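Local coordinates for protein dihydroorotase (Campylobacter jejuni subsp. jejuni, PDB 3PNU) that probably catalyses the reversible cyclisation of carbamoyl aspartate to dihydroorotate in pyrimidine biosynthesis, as a zinc-dependent hydrolase with a TIM-barrel fold, at residues 133-136 and 137-141; 143-147 and 148-152. One frame throughout, in Å; residues are numbered along the deposited sequence.

Contact 1: residues 133-136 and 137-141; sequences FDIE and YLKPT
D134 is the N-cap of helix 135-147 and bonds to Y137 in its first turn. Y137 N donates to D134 OD1 at 3.1 Å, reaching it from above the carboxylate plane. D134 CG stands anti to the backbone N (chi1 174°), which carries the carboxylate over the helix start. OD1 also lies 3.3 Å from Y137 CB, and the carboxylate and phenol ring planes are 43° apart. Among the backbone bonds, L138 N gives to D134 O at 3.3 Å. K139 N has two weak bonds, to I135 O and to E136 O. P140 has no N-H to give, and its CD sits 3.4 Å from E136 O. One charged pair forms: E136 and K139 run side by side, and bends at chi2 in E136 and chi3 in K139 bring the charged ends together. K139 NZ and E136 OE2 form a salt bridge at 3.3 Å; the hydrogen bond within it is weak. The apolar contacts are looser. L138 CD1 lies 4.2 Å from F133 CD1 and meets the ring obliquely. The I135 and K139 side chains cross, CG2 of I135 coming 4.0 Å from CE of K139. Helix 170-179 packs against F133 and I135. D134's carboxylate satisfies a first-turn N-H, and its negative charge would suit the helix dipole.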
loop_
_atom_site.group_PDB
_atom_site.type_symbol
_atom_site.label_atom_id
_atom_site.label_comp_id
_atom_site.label_asym_id
_atom_site.label_seq_id
_atom_site.Cartn_x
_atom_site.Cartn_y
_atom_site.Cartn_z
ATOM N N PHE A 133 -26.344 -6.796 -5.719
ATOM C CA PHE A 133 -26.249 -8.085 -6.373
ATOM C C PHE A 133 -27.459 -8.941 -6.026
ATOM O O PHE A 133 -27.383 -10.153 -5.948
ATOM C CB PHE A 133 -24.914 -8.775 -6.046
ATOM C CG PHE A 133 -23.718 -8.056 -6.621
ATOM C CD1 PHE A 133 -23.277 -8.335 -7.904
ATOM C CD2 PHE A 133 -23.062 -7.085 -5.892
ATOM C CE1 PHE A 133 -22.189 -7.669 -8.444
ATOM C CE2 PHE A 133 -21.969 -6.416 -6.427
ATOM C CZ PHE A 133 -21.534 -6.709 -7.708
ATOM N N ASP A 134 -28.583 -8.270 -5.818
ATOM C CA ASP A 134 -29.851 -8.912 -5.549
ATOM C C ASP A 134 -30.181 -9.750 -6.781
ATOM O O ASP A 134 -30.125 -9.245 -7.903
ATOM C CB ASP A 134 -30.921 -7.837 -5.329
ATOM C CG ASP A 134 -32.318 -8.418 -5.186
ATOM O OD1 ASP A 134 -33.191 -8.070 -6.019
ATOM O OD2 ASP A 134 -32.524 -9.246 -4.275
ATOM N N ILE A 135 -30.515 -11.020 -6.584
ATOM C CA ILE A 135 -30.796 -11.907 -7.717
ATOM C C ILE A 135 -31.947 -11.484 -8.640
ATOM O O ILE A 135 -31.783 -11.552 -9.860
ATOM C CB ILE A 135 -30.994 -13.360 -7.275
ATOM C CG1 ILE A 135 -29.658 -13.936 -6.797
ATOM C CG2 ILE A 135 -31.511 -14.202 -8.428
ATOM C CD1 ILE A 135 -28.557 -13.869 -7.851
ATOM N N GLU A 136 -33.085 -11.040 -8.097
ATOM C CA GLU A 136 -34.199 -10.633 -8.964
ATOM C C GLU A 136 -33.910 -9.347 -9.725
ATOM O O GLU A 136 -34.278 -9.201 -10.882
ATOM C CB GLU A 136 -35.524 -10.559 -8.196
ATOM C CG GLU A 136 -35.998 -11.956 -7.754
ATOM C CD GLU A 136 -36.239 -12.932 -8.933
ATOM O OE1 GLU A 136 -36.859 -12.524 -9.945
ATOM O OE2 GLU A 136 -35.826 -14.118 -8.834
ATOM N N TYR A 137 -33.242 -8.421 -9.069
ATOM C CA TYR A 137 -32.865 -7.171 -9.698
ATOM C C TYR A 137 -32.018 -7.419 -10.980
ATOM O O TYR A 137 -32.216 -6.773 -11.998
ATOM C CB TYR A 137 -32.098 -6.359 -8.671
ATOM C CG TYR A 137 -31.537 -5.058 -9.143
ATOM C CD1 TYR A 137 -32.355 -3.937 -9.286
ATOM C CD2 TYR A 137 -30.172 -4.924 -9.396
ATOM C CE1 TYR A 137 -31.834 -2.719 -9.703
ATOM C CE2 TYR A 137 -29.638 -3.712 -9.811
ATOM C CZ TYR A 137 -30.473 -2.612 -9.962
ATOM O OH TYR A 137 -29.948 -1.405 -10.372
ATOM N N LEU A 138 -31.096 -8.376 -10.922
ATOM C CA LEU A 138 -30.245 -8.690 -12.063
ATOM C C LEU A 138 -30.791 -9.804 -12.964
ATOM O O LEU A 138 -30.324 -9.972 -14.076
ATOM C CB LEU A 138 -28.864 -9.133 -11.561
ATOM C CG LEU A 138 -28.053 -8.124 -10.757
ATOM C CD1 LEU A 138 -26.877 -8.816 -10.086
ATOM C CD2 LEU A 138 -27.594 -6.956 -11.634
ATOM N N LYS A 139 -31.783 -10.551 -12.508
ATOM C CA LYS A 139 -32.239 -11.705 -13.287
ATOM C C LYS A 139 -32.606 -11.499 -14.762
ATOM O O LYS A 139 -32.078 -12.194 -15.634
ATOM C CB LYS A 139 -33.362 -12.466 -12.558
ATOM C CG LYS A 139 -33.877 -13.677 -13.340
ATOM C CD LYS A 139 -34.667 -14.664 -12.479
ATOM C CE LYS A 139 -33.751 -15.466 -11.553
ATOM N NZ LYS A 139 -34.499 -16.453 -10.712
ATOM N N PRO A 140 -33.500 -10.552 -15.062
ATOM C CA PRO A 140 -33.866 -10.411 -16.484
ATOM C C PRO A 140 -32.663 -10.237 -17.414
ATOM O O PRO A 140 -32.564 -10.911 -18.438
ATOM C CB PRO A 140 -34.758 -9.159 -16.494
ATOM C CG PRO A 140 -35.296 -9.071 -15.093
ATOM C CD PRO A 140 -34.175 -9.555 -14.216
ATOM N N THR A 141 -31.763 -9.337 -17.041
ATOM C CA THR A 141 -30.576 -9.055 -17.829
ATOM C C THR A 141 -29.623 -10.242 -17.958
ATOM O O THR A 141 -29.206 -10.582 -19.067
ATOM C CB THR A 141 -29.813 -7.920 -17.209
ATOM O OG1 THR A 141 -30.708 -6.824 -17.000
ATOM C CG2 THR A 141 -28.623 -7.499 -18.104
#

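Contact 2: residues 143-147 and 148-152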
loop_
_atom_site.group_PDB
_atom_site.type_symbol
_atom_site.label_atom_id
_atom_site.label_comp_id
_atom_site.label_asym_id
_atom_site.label_seq_id
_atom_site.Cartn_x
_atom_site.Cartn_y
_atom_site.Cartn_z
ATOM N N GLU A 143 -30.221 -13.388 -17.601
ATOM C CA GLU A 143 -30.855 -14.494 -18.317
ATOM C C GLU A 143 -30.840 -14.252 -19.814
ATOM O O GLU A 143 -30.613 -15.172 -20.578
ATOM C CB GLU A 143 -32.272 -14.761 -17.819
ATOM C CG GLU A 143 -32.290 -15.475 -16.476
ATOM C CD GLU A 143 -33.693 -15.894 -16.030
ATOM O OE1 GLU A 143 -34.700 -15.363 -16.582
ATOM O OE2 GLU A 143 -33.785 -16.754 -15.118
ATOM N N ALA A 144 -31.086 -13.019 -20.227
ATOM C CA ALA A 144 -31.036 -12.668 -21.640
ATOM C C ALA A 144 -29.594 -12.870 -22.107
ATOM O O ALA A 144 -29.353 -13.467 -23.171
ATOM C CB ALA A 144 -31.472 -11.242 -21.861
ATOM N N MET A 145 -28.630 -12.404 -21.304
ATOM C CA MET A 145 -27.215 -12.556 -21.658
ATOM C C MET A 145 -26.874 -14.006 -21.816
ATOM O O MET A 145 -26.115 -14.387 -22.709
ATOM C CB MET A 145 -26.296 -11.926 -20.623
ATOM C CG MET A 145 -26.296 -10.415 -20.667
ATOM S SD MET A 145 -25.158 -9.657 -19.502
ATOM C CE MET A 145 -23.563 -10.283 -20.042
ATOM N N SER A 146 -27.453 -14.816 -20.943
ATOM C CA SER A 146 -27.226 -16.239 -20.953
ATOM C C SER A 146 -27.799 -16.816 -22.260
ATOM O O SER A 146 -27.092 -17.483 -23.017
ATOM C CB SER A 146 -27.851 -16.864 -19.696
ATOM O OG SER A 146 -27.433 -18.204 -19.506
ATOM N N ASP A 147 -29.070 -16.521 -22.533
ATOM C CA ASP A 147 -29.749 -17.011 -23.744
ATOM C C ASP A 147 -29.007 -16.579 -25.015
ATOM O O ASP A 147 -28.793 -17.403 -25.917
ATOM C CB ASP A 147 -31.206 -16.504 -23.794
ATOM C CG ASP A 147 -32.076 -17.065 -22.645
ATOM O OD1 ASP A 147 -31.673 -18.070 -22.021
ATOM O OD2 ASP A 147 -33.164 -16.498 -22.379
ATOM N N LEU A 148 -28.600 -15.302 -25.059
ATOM C CA LEU A 148 -27.903 -14.716 -26.209
ATOM C C LEU A 148 -26.383 -15.006 -26.255
ATOM O O LEU A 148 -25.649 -14.455 -27.094
ATOM C CB LEU A 148 -28.129 -13.201 -26.229
ATOM C CG LEU A 148 -29.586 -12.724 -26.320
ATOM C CD1 LEU A 148 -29.659 -11.188 -26.238
ATOM C CD2 LEU A 148 -30.234 -13.231 -27.603
ATOM N N ASN A 149 -25.909 -15.850 -25.344
ATOM C CA ASN A 149 -24.506 -16.221 -25.308
ATOM C C ASN A 149 -23.573 -15.004 -25.184
ATOM O O ASN A 149 -22.493 -14.981 -25.763
ATOM C CB ASN A 149 -24.180 -17.055 -26.560
ATOM C CG ASN A 149 -22.837 -17.751 -26.477
ATOM O OD1 ASN A 149 -22.396 -18.160 -25.401
ATOM N ND2 ASN A 149 -22.188 -17.912 -27.622
ATOM N N ILE A 150 -24.007 -13.982 -24.445
ATOM C CA ILE A 150 -23.171 -12.800 -24.189
ATOM C C ILE A 150 -22.510 -13.054 -22.830
ATOM O O ILE A 150 -23.173 -13.485 -21.897
ATOM C CB ILE A 150 -23.985 -11.507 -24.096
ATOM C CG1 ILE A 150 -24.895 -11.352 -25.310
ATOM C CG2 ILE A 150 -23.049 -10.275 -23.955
ATOM C CD1 ILE A 150 -25.775 -10.109 -25.253
ATOM N N PRO A 151 -21.196 -12.824 -22.725
ATOM C CA PRO A 151 -20.478 -13.059 -21.464
ATOM C C PRO A 151 -20.464 -11.866 -20.514
ATOM O O PRO A 151 -20.486 -10.732 -20.973
ATOM C CB PRO A 151 -19.054 -13.327 -21.939
ATOM C CG PRO A 151 -18.932 -12.509 -23.204
ATOM C CD PRO A 151 -20.278 -12.559 -23.850
ATOM N N LEU A 152 -20.427 -12.136 -19.207
ATOM C CA LEU A 152 -20.360 -11.100 -18.171
ATOM C C LEU A 152 -18.911 -11.052 -17.669
ATOM O O LEU A 152 -18.393 -12.057 -17.140
ATOM C CB LEU A 152 -21.314 -11.405 -17.007
ATOM C CG LEU A 152 -21.416 -10.363 -15.866
ATOM C CD1 LEU A 152 -22.130 -9.078 -16.304
ATOM C CD2 LEU A 152 -22.106 -10.928 -14.658
#
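A Schellman motif closes the C-terminal end of helix 135-147, just before strand 152-154. N149 is its C-prime residue, with a positive phi of 57°. I150 N bonds to M145 O at 2.8 Å, in the carbonyl plane. N149 N bonds to S146 O at 3.1 Å, from well above the plane of the S146 carbonyl. One helical bond precedes them: L148 N gives to A144 O at 2.7 Å, nearly straight. L148 CG also lies 3.2 Å from A144 O. M145 carries the side-chain packing. Its CG is anti to the carbonyl carbon (chi1 -73°), and the chain bends at chi3 to turn the methyl toward the outgoing chain. M145 CE meets P151 O at 3.2 Å, I150 CG2 at 3.9 Å and L152 CB at the same distance. L105 of helix 102-108 touches A144, M145 and L148. L152 continues into the parallel sheet through backbone bonds with K184 and V186. The three carbonyls of A144, M145 and S146 thus each receive an N-H from the residues that follow the helix. The methyl of buried M145 lies against the departing chain, touching I150, L152 and the P151 carbonyl oxygen, while N149 stays exposed at the turn.

The two contacts lie in series on helix 135-147. Contact 1 forms its start and contact 2 its end, with their centres 13 Å apart. They adjoin along the chain but do not otherwise touch. Contact 1 is at the surface, about 26 Å from the centre of the chain. Contact 2 is partly buried, at about 20 Å, on the same side of that centre. After contact 2 the chain enters strand 152-154, which pairs in parallel with strand 185-187 in the barrel. That strand leads to H155, a zinc ligand. The pair therefore delimits one outer helix of the TIM barrel and its return to the metal site.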